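Local coordinates for protein kojibiose phosphorylase (Gut metagenome, PDB 6W0P) that belongs to glycoside hydrolase family 65, a family of carbohydrate-active enzymes with a helical-barrel catalytic domain joined to N- and C-terminal beta domains, at residues Q548-V558 / Y580-V590; T708-V716 / T726-P734. One frame throughout, in Å; residues are numbered along the deposited sequence.

How the contacts relate
Contact 1 (548-558 with 580-590) and contact 2 (708-716 with 726-734) are separate in space: their centres are 44 Å apart and their nearest atoms about 23 Å. They come in series along the chain, contact 1 closing before contact 2 opens, and no sheet or helix is common to them. Contact 1 ties together two parts of the long irregular connection between helices 522-534 and 590-596 in the central catalytic domain. Contact 2 belongs to the beta-rich C-terminal domain, where the chain passes from a five-strand antiparallel sheet to a four-strand mixed one. The two are thus independent packing features, one at the dimer interface, the other not touched by the second chain of the assembly.

Contact 1: residues Q548-V558 / Y580-V590; sequences QNDGFFDMPHV and YRTDIIKQPDV
The side-chain amide of Gln548 lies flat on the carboxylate of Asp589: the two planes are 1° apart, and CD of Gln548 is 3.7 Å from CB of Asp589. NE2 of Gln548 bonds to the carboxylate of Asp477 and OD2 of Asp589 accepts from the backbone N of Asp477, which probably helps to hold the two groups in place. At the Phe552 ring, one face carries CB of Gln548, off-centre, while CZ of Phe552 reaches CD1 of Ile585 obliquely at 3.6 Å. The His557 ring is met at its edge. Its ND1 donates to OD2 of Asp583 at 2.7 Å with an N-H...O angle of 170°, OD2 accepting through its syn lone pair, and ring and carboxylate stand almost perpendicular (89°).

Both segments are almost wholly irregular loop in the family 65 catalytic domain. A type II turn from Asn549 to Phe552 runs into a type I turn ending at Met555, and an ST turn at Thr582 bonds its OG1 to the backbone N of Ile584.

Asp583 grips 548-558 twice, because OD1 takes the backbone N of Val558 at 3.0 Å from above the carboxylate plane. OD2 also forms a salt bridge with Arg616 of its own chain and accepts a hydrogen bond from Gln463 of the second subunit, placing this carboxylate at the dimer interface. CB of Val558 meets CD1 of Ile584 at 3.7 Å in an apolar contact. Met555, bent at chi2 and chi3, lays CE 3.7 Å from backbone C of Arg581. Water 2 joins O of Gln548 to OD1 of Asp589.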
loop_
_atom_site.group_PDB
_atom_site.type_symbol
_atom_site.label_atom_id
_atom_site.label_comp_id
_atom_site.label_asym_id
_atom_site.label_seq_id
_atom_site.Cartn_x
_atom_site.Cartn_y
_atom_site.Cartn_z
ATOM N N GLN A 548 -9.010 19.821 -14.463
ATOM C CA GLN A 548 -7.867 18.890 -14.312
ATOM C C GLN A 548 -8.375 17.453 -14.348
ATOM O O GLN A 548 -7.690 16.597 -14.939
ATOM C CB GLN A 548 -7.106 19.139 -13.008
ATOM C CG GLN A 548 -5.814 18.367 -12.963
ATOM C CD GLN A 548 -5.033 18.686 -11.721
ATOM O OE1 GLN A 548 -4.573 19.814 -11.540
ATOM N NE2 GLN A 548 -4.864 17.680 -10.879
ATOM N N ASN A 549 -9.503 17.201 -13.689
ATOM C CA ASN A 549 -10.188 15.883 -13.738
ATOM C C ASN A 549 -11.673 16.102 -13.422
ATOM O O ASN A 549 -12.030 17.214 -12.957
ATOM C CB ASN A 549 -9.503 14.852 -12.833
ATOM C CG ASN A 549 -9.524 15.230 -11.367
ATOM O OD1 ASN A 549 -8.468 15.512 -10.791
ATOM N ND2 ASN A 549 -10.703 15.196 -10.754
ATOM N N ASP A 550 -12.501 15.092 -13.679
ATOM C CA ASP A 550 -13.953 15.143 -13.382
ATOM C C ASP A 550 -14.099 15.431 -11.890
ATOM O O ASP A 550 -13.489 14.681 -11.094
ATOM C CB ASP A 550 -14.657 13.832 -13.749
ATOM C CG ASP A 550 -16.162 13.938 -14.009
ATOM O OD1 ASP A 550 -16.658 15.050 -14.329
ATOM O OD2 ASP A 550 -16.836 12.868 -13.974
ATOM N N GLY A 551 -14.839 16.482 -11.539
ATOM C CA GLY A 551 -15.142 16.850 -10.147
ATOM C C GLY A 551 -14.033 17.680 -9.511
ATOM O O GLY A 551 -14.171 18.006 -8.287
ATOM N N PHE A 552 -12.978 18.029 -10.256
ATOM C CA PHE A 552 -11.864 18.841 -9.700
ATOM C C PHE A 552 -12.358 20.208 -9.204
ATOM O O PHE A 552 -12.004 20.556 -8.085
ATOM C CB PHE A 552 -10.706 19.078 -10.665
ATOM C CG PHE A 552 -9.542 19.705 -9.946
ATOM C CD1 PHE A 552 -9.461 21.077 -9.782
ATOM C CD2 PHE A 552 -8.581 18.912 -9.342
ATOM C CE1 PHE A 552 -8.416 21.645 -9.073
ATOM C CE2 PHE A 552 -7.537 19.479 -8.636
ATOM C CZ PHE A 552 -7.459 20.847 -8.502
ATOM N N PHE A 553 -13.096 20.971 -10.010
ATOM C CA PHE A 553 -13.515 22.369 -9.695
ATOM C C PHE A 553 -14.317 22.439 -8.393
ATOM O O PHE A 553 -14.186 23.455 -7.690
ATOM C CB PHE A 553 -14.401 22.958 -10.799
ATOM C CG PHE A 553 -13.702 23.290 -12.087
ATOM C CD1 PHE A 553 -12.349 23.600 -12.107
ATOM C CD2 PHE A 553 -14.422 23.374 -13.274
ATOM C CE1 PHE A 553 -11.721 23.969 -13.285
ATOM C CE2 PHE A 553 -13.792 23.743 -14.456
ATOM C CZ PHE A 553 -12.439 24.014 -14.462
ATOM N N ASP A 554 -15.120 21.404 -8.107
ATOM C CA ASP A 554 -16.091 21.372 -6.978
ATOM C C ASP A 554 -15.447 20.846 -5.689
ATOM O O ASP A 554 -16.134 20.855 -4.658
ATOM C CB ASP A 554 -17.367 20.595 -7.347
ATOM C CG ASP A 554 -18.593 21.185 -6.662
ATOM O OD1 ASP A 554 -18.647 22.421 -6.542
ATOM O OD2 ASP A 554 -19.444 20.420 -6.192
ATOM N N MET A 555 -14.169 20.471 -5.696
ATOM C CA MET A 555 -13.494 19.894 -4.497
ATOM C C MET A 555 -13.441 20.956 -3.406
ATOM O O MET A 555 -13.526 22.154 -3.691
ATOM C CB MET A 555 -12.071 19.415 -4.801
ATOM C CG MET A 555 -12.022 18.247 -5.778
ATOM S SD MET A 555 -12.724 16.674 -5.168
ATOM C CE MET A 555 -11.528 16.346 -3.873
ATOM N N PRO A 556 -13.315 20.536 -2.122
ATOM C CA PRO A 556 -13.054 21.459 -1.026
ATOM C C PRO A 556 -11.845 22.341 -1.347
ATOM O O PRO A 556 -10.827 21.825 -1.822
ATOM C CB PRO A 556 -12.800 20.534 0.171
ATOM C CG PRO A 556 -13.601 19.308 -0.158
ATOM C CD PRO A 556 -13.483 19.159 -1.656
ATOM N N HIS A 557 -11.995 23.638 -1.089
ATOM C CA HIS A 557 -10.949 24.659 -1.342
ATOM C C HIS A 557 -10.039 24.748 -0.122
ATOM O O HIS A 557 -10.571 24.932 0.982
ATOM C CB HIS A 557 -11.560 26.037 -1.659
ATOM C CG HIS A 557 -10.494 27.042 -1.932
ATOM N ND1 HIS A 557 -9.589 26.888 -2.989
ATOM C CD2 HIS A 557 -10.129 28.166 -1.271
ATOM C CE1 HIS A 557 -8.739 27.903 -2.966
ATOM N NE2 HIS A 557 -9.051 28.697 -1.926
ATOM N N VAL A 558 -8.729 24.583 -0.307
ATOM C CA VAL A 558 -7.713 24.999 0.705
ATOM C C VAL A 558 -6.795 26.032 0.052
ATOM O O VAL A 558 -6.216 25.753 -1.028
ATOM C CB VAL A 558 -6.891 23.840 1.305
ATOM C CG1 VAL A 558 -5.880 24.379 2.320
ATOM C CG2 VAL A 558 -7.757 22.771 1.969
ATOM N N TYR A 580 -5.299 14.295 -0.810
ATOM C CA TYR A 580 -6.029 13.888 -2.040
ATOM C C TYR A 580 -7.388 14.583 -2.146
ATOM O O TYR A 580 -7.888 14.743 -3.287
ATOM C CB TYR A 580 -6.219 12.375 -2.100
ATOM C CG TYR A 580 -4.939 11.611 -2.300
ATOM C CD1 TYR A 580 -4.245 11.695 -3.489
ATOM C CD2 TYR A 580 -4.457 10.760 -1.330
ATOM C CE1 TYR A 580 -3.088 10.975 -3.703
ATOM C CE2 TYR A 580 -3.303 10.021 -1.524
ATOM C CZ TYR A 580 -2.612 10.133 -2.714
ATOM O OH TYR A 580 -1.449 9.449 -2.897
ATOM N N ARG A 581 -7.970 14.996 -1.016
ATOM C CA ARG A 581 -9.400 15.415 -0.994
ATOM C C ARG A 581 -9.494 16.936 -0.852
ATOM O O ARG A 581 -10.462 17.406 -0.217
ATOM C CB ARG A 581 -10.177 14.627 0.067
ATOM C CG ARG A 581 -9.601 14.669 1.463
ATOM C CD ARG A 581 -10.362 13.735 2.388
ATOM N NE ARG A 581 -9.750 13.685 3.709
ATOM C CZ ARG A 581 -9.955 14.553 4.711
ATOM N NH1 ARG A 581 -10.784 15.582 4.564
ATOM N NH2 ARG A 581 -9.309 14.389 5.865
ATOM N N THR A 582 -8.548 17.665 -1.455
ATOM C CA THR A 582 -8.518 19.151 -1.535
ATOM C C THR A 582 -8.320 19.551 -3.002
ATOM O O THR A 582 -8.326 18.658 -3.869
ATOM C CB THR A 582 -7.400 19.776 -0.683
ATOM O OG1 THR A 582 -6.136 19.549 -1.313
ATOM C CG2 THR A 582 -7.351 19.246 0.734
ATOM N N ASP A 583 -8.121 20.845 -3.253
ATOM C CA ASP A 583 -7.822 21.401 -4.594
ATOM C C ASP A 583 -6.377 21.910 -4.600
ATOM O O ASP A 583 -6.062 22.831 -5.369
ATOM C CB ASP A 583 -8.873 22.443 -4.955
ATOM C CG ASP A 583 -8.782 23.731 -4.165
ATOM O OD1 ASP A 583 -8.078 23.745 -3.119
ATOM O OD2 ASP A 583 -9.408 24.696 -4.610
ATOM N N ILE A 584 -5.538 21.349 -3.735
ATOM C CA ILE A 584 -4.076 21.623 -3.689
ATOM C C ILE A 584 -3.433 20.673 -4.693
ATOM O O ILE A 584 -3.704 19.460 -4.618
ATOM C CB ILE A 584 -3.517 21.400 -2.276
ATOM C CG1 ILE A 584 -4.184 22.292 -1.225
ATOM C CG2 ILE A 584 -2.015 21.568 -2.276
ATOM C CD1 ILE A 584 -4.015 21.782 0.175
ATOM N N ILE A 585 -2.579 21.211 -5.561
ATOM C CA ILE A 585 -1.940 20.510 -6.703
ATOM C C ILE A 585 -0.434 20.430 -6.443
ATOM O O ILE A 585 0.176 21.429 -5.951
ATOM C CB ILE A 585 -2.279 21.245 -8.006
ATOM C CG1 ILE A 585 -3.764 21.116 -8.343
ATOM C CG2 ILE A 585 -1.423 20.776 -9.163
ATOM C CD1 ILE A 585 -4.263 22.253 -9.199
ATOM N N LYS A 586 0.153 19.274 -6.738
ATOM C CA LYS A 586 1.587 19.048 -6.491
ATOM C C LYS A 586 2.405 19.793 -7.545
ATOM O O LYS A 586 3.388 20.427 -7.193
ATOM C CB LYS A 586 1.876 17.552 -6.492
ATOM C CG LYS A 586 3.320 17.169 -6.193
ATOM C CD LYS A 586 3.474 15.670 -6.312
ATOM C CE LYS A 586 4.899 15.185 -6.267
ATOM N NZ LYS A 586 5.375 15.319 -4.880
ATOM N N GLN A 587 2.025 19.687 -8.809
ATOM C CA GLN A 587 2.908 20.106 -9.915
ATOM C C GLN A 587 2.043 20.304 -11.149
ATOM O O GLN A 587 0.873 19.949 -11.154
ATOM C CB GLN A 587 4.001 19.058 -10.112
ATOM C CG GLN A 587 3.484 17.698 -10.606
ATOM C CD GLN A 587 4.541 16.615 -10.508
ATOM O OE1 GLN A 587 4.721 16.002 -9.470
ATOM N NE2 GLN A 587 5.233 16.344 -11.604
ATOM N N PRO A 588 2.597 20.885 -12.223
ATOM C CA PRO A 588 1.822 21.103 -13.438
ATOM C C PRO A 588 1.113 19.832 -13.916
ATOM O O PRO A 588 1.749 18.799 -14.078
ATOM C CB PRO A 588 2.879 21.581 -14.433
ATOM C CG PRO A 588 3.905 22.253 -13.545
ATOM C CD PRO A 588 3.973 21.388 -12.304
ATOM N N ASP A 589 -0.190 19.941 -14.156
ATOM C CA ASP A 589 -1.006 18.860 -14.759
ATOM C C ASP A 589 -1.619 19.438 -16.041
ATOM O O ASP A 589 -1.050 19.206 -17.120
ATOM C CB ASP A 589 -1.958 18.319 -13.687
ATOM C CG ASP A 589 -2.520 16.953 -13.987
ATOM O OD1 ASP A 589 -3.130 16.825 -15.075
ATOM O OD2 ASP A 589 -2.343 16.017 -13.132
ATOM N N VAL A 590 -2.648 20.282 -15.924
ATOM C CA VAL A 590 -3.187 21.050 -17.086
ATOM C C VAL A 590 -2.038 21.870 -17.695
ATOM O O VAL A 590 -1.881 21.870 -18.940
ATOM C CB VAL A 590 -4.359 21.948 -16.671
ATOM C CG1 VAL A 590 -4.688 22.980 -17.749
ATOM C CG2 VAL A 590 -5.577 21.130 -16.313
HETATM O O HOH W 1 -3.810 21.407 -13.311
HETATM O O HOH W 2 -5.366 17.528 -16.259
#

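Contact 2: residues T708-V716 / T726-P734; sequences TFKNHLLTV and TKKTKNILP
Lys710 brushes Leu733 with its aliphatic part, CD standing 4.5 Å from CD1 of Leu733, while its ammonium forms a salt bridge with Asp688. Next, the backbone O of Asn711 lies 3.6 Å from CG2 of Thr729. Lys710 and Asn711 are the middle pair of a type I' turn, closed by backbone bonds between Phe709 and His712.

His712 has the largest share of the contact. With CG anti to its carbonyl carbon (chi1 -58°), the ring reaches the 726-734 loop. ND1 makes a short 2.5 Å hydrogen bond to OG1 of Thr729, in the ring plane; CB of Leu733 sits over one face in a CH-pi contact, 4.0 Å from the centroid and 20° off the normal. At the ring edge, water 3 links NE2 to the backbone O of Ile732. Lys727 passes obliquely by the ring, and its bonds inside 726-734 probably help to hold the loop's shape: NZ bonds to OG1 of Thr729 and the backbone O of Asn731, and also to the backbone O of Ile745.

The loop carries the chain of the family 65 C-terminal domain from the antiparallel hairpin 712-718/722-726 to strand 733-737 of a different sheet. Water 4 bridges the backbone O of Leu713 to the backbone N of Lys728, joining strand 712-718 to the chain just past the end of strand 722-726. Leu714 turns CD2 to CD2 of Leu733 at 4.0 Å, crossing it at about a right angle. Finally Thr715 and Thr726 form a hydrogen-bonded antiparallel pair: N of Thr715 to O of Thr726 is 2.9 Å, almost straight at 176°, and N of Thr726 to O of Thr715 is 2.8 Å.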
loop_
_atom_site.group_PDB
_atom_site.type_symbol
_atom_site.label_atom_id
_atom_site.label_comp_id
_atom_site.label_asym_id
_atom_site.label_seq_id
_atom_site.Cartn_x
_atom_site.Cartn_y
_atom_site.Cartn_z
ATOM N N THR A 708 21.248 24.735 -31.635
ATOM C CA THR A 708 21.401 24.299 -33.041
ATOM C C THR A 708 20.037 23.847 -33.554
ATOM O O THR A 708 19.406 22.968 -32.924
ATOM C CB THR A 708 22.453 23.194 -33.169
ATOM O OG1 THR A 708 23.668 23.788 -32.707
ATOM C CG2 THR A 708 22.597 22.658 -34.581
ATOM N N PHE A 709 19.619 24.447 -34.658
ATOM C CA PHE A 709 18.399 24.085 -35.393
ATOM C C PHE A 709 18.727 24.107 -36.882
ATOM O O PHE A 709 19.330 25.119 -37.359
ATOM C CB PHE A 709 17.293 25.059 -34.996
ATOM C CG PHE A 709 15.969 24.766 -35.642
ATOM C CD1 PHE A 709 15.340 23.559 -35.423
ATOM C CD2 PHE A 709 15.343 25.705 -36.435
ATOM C CE1 PHE A 709 14.103 23.285 -35.995
ATOM C CE2 PHE A 709 14.111 25.425 -37.020
ATOM C CZ PHE A 709 13.497 24.214 -36.802
ATOM N N LYS A 710 18.316 23.053 -37.580
ATOM C CA LYS A 710 18.531 22.855 -39.036
ATOM C C LYS A 710 20.001 23.117 -39.378
ATOM O O LYS A 710 20.272 23.848 -40.348
ATOM C CB LYS A 710 17.620 23.776 -39.840
ATOM C CG LYS A 710 16.130 23.504 -39.698
ATOM C CD LYS A 710 15.355 24.126 -40.846
ATOM C CE LYS A 710 13.862 24.187 -40.630
ATOM N NZ LYS A 710 13.208 22.959 -41.121
ATOM N N ASN A 711 20.893 22.534 -38.575
ATOM C CA ASN A 711 22.373 22.539 -38.710
ATOM C C ASN A 711 22.899 23.964 -38.583
ATOM O O ASN A 711 24.032 24.185 -39.044
ATOM C CB ASN A 711 22.834 21.907 -40.021
ATOM C CG ASN A 711 22.484 20.438 -40.118
ATOM O OD1 ASN A 711 22.651 19.691 -39.159
ATOM N ND2 ASN A 711 21.987 20.006 -41.259
ATOM N N HIS A 712 22.121 24.891 -37.998
ATOM C CA HIS A 712 22.593 26.264 -37.700
ATOM C C HIS A 712 22.914 26.365 -36.217
ATOM O O HIS A 712 21.975 26.310 -35.415
ATOM C CB HIS A 712 21.575 27.339 -38.075
ATOM C CG HIS A 712 21.158 27.341 -39.503
ATOM N ND1 HIS A 712 21.944 27.876 -40.487
ATOM C CD2 HIS A 712 20.026 26.905 -40.099
ATOM C CE1 HIS A 712 21.320 27.758 -41.646
ATOM N NE2 HIS A 712 20.144 27.163 -41.434
ATOM N N LEU A 713 24.190 26.543 -35.891
ATOM C CA LEU A 713 24.614 26.849 -34.514
ATOM C C LEU A 713 24.319 28.317 -34.234
ATOM O O LEU A 713 25.067 29.171 -34.742
ATOM C CB LEU A 713 26.098 26.532 -34.338
ATOM C CG LEU A 713 26.659 26.838 -32.944
ATOM C CD1 LEU A 713 25.745 26.274 -31.855
ATOM C CD2 LEU A 713 28.077 26.286 -32.798
ATOM N N LEU A 714 23.268 28.584 -33.466
ATOM C CA LEU A 714 22.758 29.959 -33.194
ATOM C C LEU A 714 23.267 30.468 -31.847
ATOM O O LEU A 714 23.133 29.729 -30.849
ATOM C CB LEU A 714 21.232 29.938 -33.167
ATOM C CG LEU A 714 20.567 29.426 -34.427
ATOM C CD1 LEU A 714 19.111 29.127 -34.151
ATOM C CD2 LEU A 714 20.717 30.429 -35.563
ATOM N N THR A 715 23.753 31.709 -31.832
ATOM C CA THR A 715 24.084 32.501 -30.623
ATOM C C THR A 715 23.082 33.649 -30.486
ATOM O O THR A 715 22.971 34.469 -31.412
ATOM C CB THR A 715 25.517 33.039 -30.664
ATOM O OG1 THR A 715 26.432 31.954 -30.830
ATOM C CG2 THR A 715 25.880 33.806 -29.417
ATOM N N VAL A 716 22.409 33.685 -29.340
ATOM C CA VAL A 716 21.355 34.653 -28.987
ATOM C C VAL A 716 21.826 35.362 -27.734
ATOM O O VAL A 716 21.876 34.711 -26.700
ATOM C CB VAL A 716 19.991 33.976 -28.776
ATOM C CG1 VAL A 716 18.938 35.006 -28.419
ATOM C CG2 VAL A 716 19.556 33.147 -29.977
ATOM N N THR A 726 23.315 35.543 -33.989
ATOM C CA THR A 726 24.429 35.296 -34.933
ATOM C C THR A 726 24.487 33.810 -35.303
ATOM O O THR A 726 24.090 32.948 -34.483
ATOM C CB THR A 726 25.768 35.820 -34.382
ATOM O OG1 THR A 726 25.897 35.530 -32.984
ATOM C CG2 THR A 726 25.933 37.312 -34.557
ATOM N N LYS A 727 25.010 33.536 -36.496
ATOM C CA LYS A 727 25.444 32.195 -36.951
ATOM C C LYS A 727 26.546 32.348 -38.010
ATOM O O LYS A 727 26.700 33.445 -38.563
ATOM C CB LYS A 727 24.237 31.389 -37.457
ATOM C CG LYS A 727 23.734 31.698 -38.854
ATOM C CD LYS A 727 22.460 30.986 -39.225
ATOM C CE LYS A 727 21.930 31.460 -40.564
ATOM N NZ LYS A 727 22.887 31.235 -41.672
ATOM N N LYS A 728 27.242 31.247 -38.310
ATOM C CA LYS A 728 28.384 31.198 -39.267
ATOM C C LYS A 728 27.967 30.503 -40.570
ATOM O O LYS A 728 28.741 30.552 -41.527
ATOM C CB LYS A 728 29.561 30.450 -38.624
ATOM C CG LYS A 728 30.019 31.005 -37.284
ATOM C CD LYS A 728 30.600 32.392 -37.377
ATOM C CE LYS A 728 32.072 32.422 -37.035
ATOM N NZ LYS A 728 32.260 32.251 -35.577
ATOM N N THR A 729 26.836 29.807 -40.588
ATOM C CA THR A 729 26.340 29.129 -41.801
ATOM C C THR A 729 26.029 30.210 -42.837
ATOM O O THR A 729 25.764 31.362 -42.447
ATOM C CB THR A 729 25.138 28.224 -41.507
ATOM O OG1 THR A 729 24.215 28.965 -40.713
ATOM C CG2 THR A 729 25.537 26.931 -40.826
ATOM N N LYS A 730 26.042 29.838 -44.112
ATOM C CA LYS A 730 25.959 30.789 -45.246
ATOM C C LYS A 730 24.519 30.930 -45.714
ATOM O O LYS A 730 24.248 31.915 -46.400
ATOM C CB LYS A 730 26.829 30.317 -46.413
ATOM C CG LYS A 730 28.298 30.102 -46.066
ATOM C CD LYS A 730 28.951 31.362 -45.556
ATOM C CE LYS A 730 30.409 31.169 -45.196
ATOM N NZ LYS A 730 31.007 32.465 -44.802
ATOM N N ASN A 731 23.662 29.959 -45.412
ATOM C CA ASN A 731 22.300 29.875 -45.993
ATOM C C ASN A 731 21.304 30.618 -45.090
ATOM O O ASN A 731 21.580 30.834 -43.904
ATOM C CB ASN A 731 21.885 28.425 -46.250
ATOM C CG ASN A 731 21.956 27.562 -45.011
ATOM O OD1 ASN A 731 22.938 27.618 -44.269
ATOM N ND2 ASN A 731 20.928 26.760 -44.789
ATOM N N ILE A 732 20.168 31.009 -45.649
ATOM C CA ILE A 732 19.102 31.751 -44.924
ATOM C C ILE A 732 18.430 30.809 -43.922
ATOM O O ILE A 732 17.947 29.743 -44.337
ATOM C CB ILE A 732 18.103 32.344 -45.936
ATOM C CG1 ILE A 732 18.730 33.523 -46.701
ATOM C CG2 ILE A 732 16.786 32.716 -45.246
ATOM C CD1 ILE A 732 18.000 33.875 -47.985
ATOM N N LEU A 733 18.381 31.202 -42.648
ATOM C CA LEU A 733 17.393 30.629 -41.701
ATOM C C LEU A 733 16.321 31.677 -41.461
ATOM O O LEU A 733 16.621 32.742 -40.936
ATOM C CB LEU A 733 18.045 30.234 -40.369
ATOM C CG LEU A 733 17.058 29.658 -39.354
ATOM C CD1 LEU A 733 16.412 28.389 -39.896
ATOM C CD2 LEU A 733 17.727 29.397 -38.004
ATOM N N PRO A 734 15.053 31.407 -41.812
ATOM C CA PRO A 734 13.954 32.237 -41.350
ATOM C C PRO A 734 13.794 32.096 -39.844
ATOM O O PRO A 734 13.807 31.001 -39.334
ATOM C CB PRO A 734 12.707 31.699 -42.046
ATOM C CG PRO A 734 13.093 30.329 -42.542
ATOM C CD PRO A 734 14.598 30.330 -42.707
HETATM O O HOH W 3 17.922 26.838 -43.374
HETATM O O HOH W 4 26.615 28.832 -36.935
HETATM O O HOH W 5 24.792 36.952 -31.075
#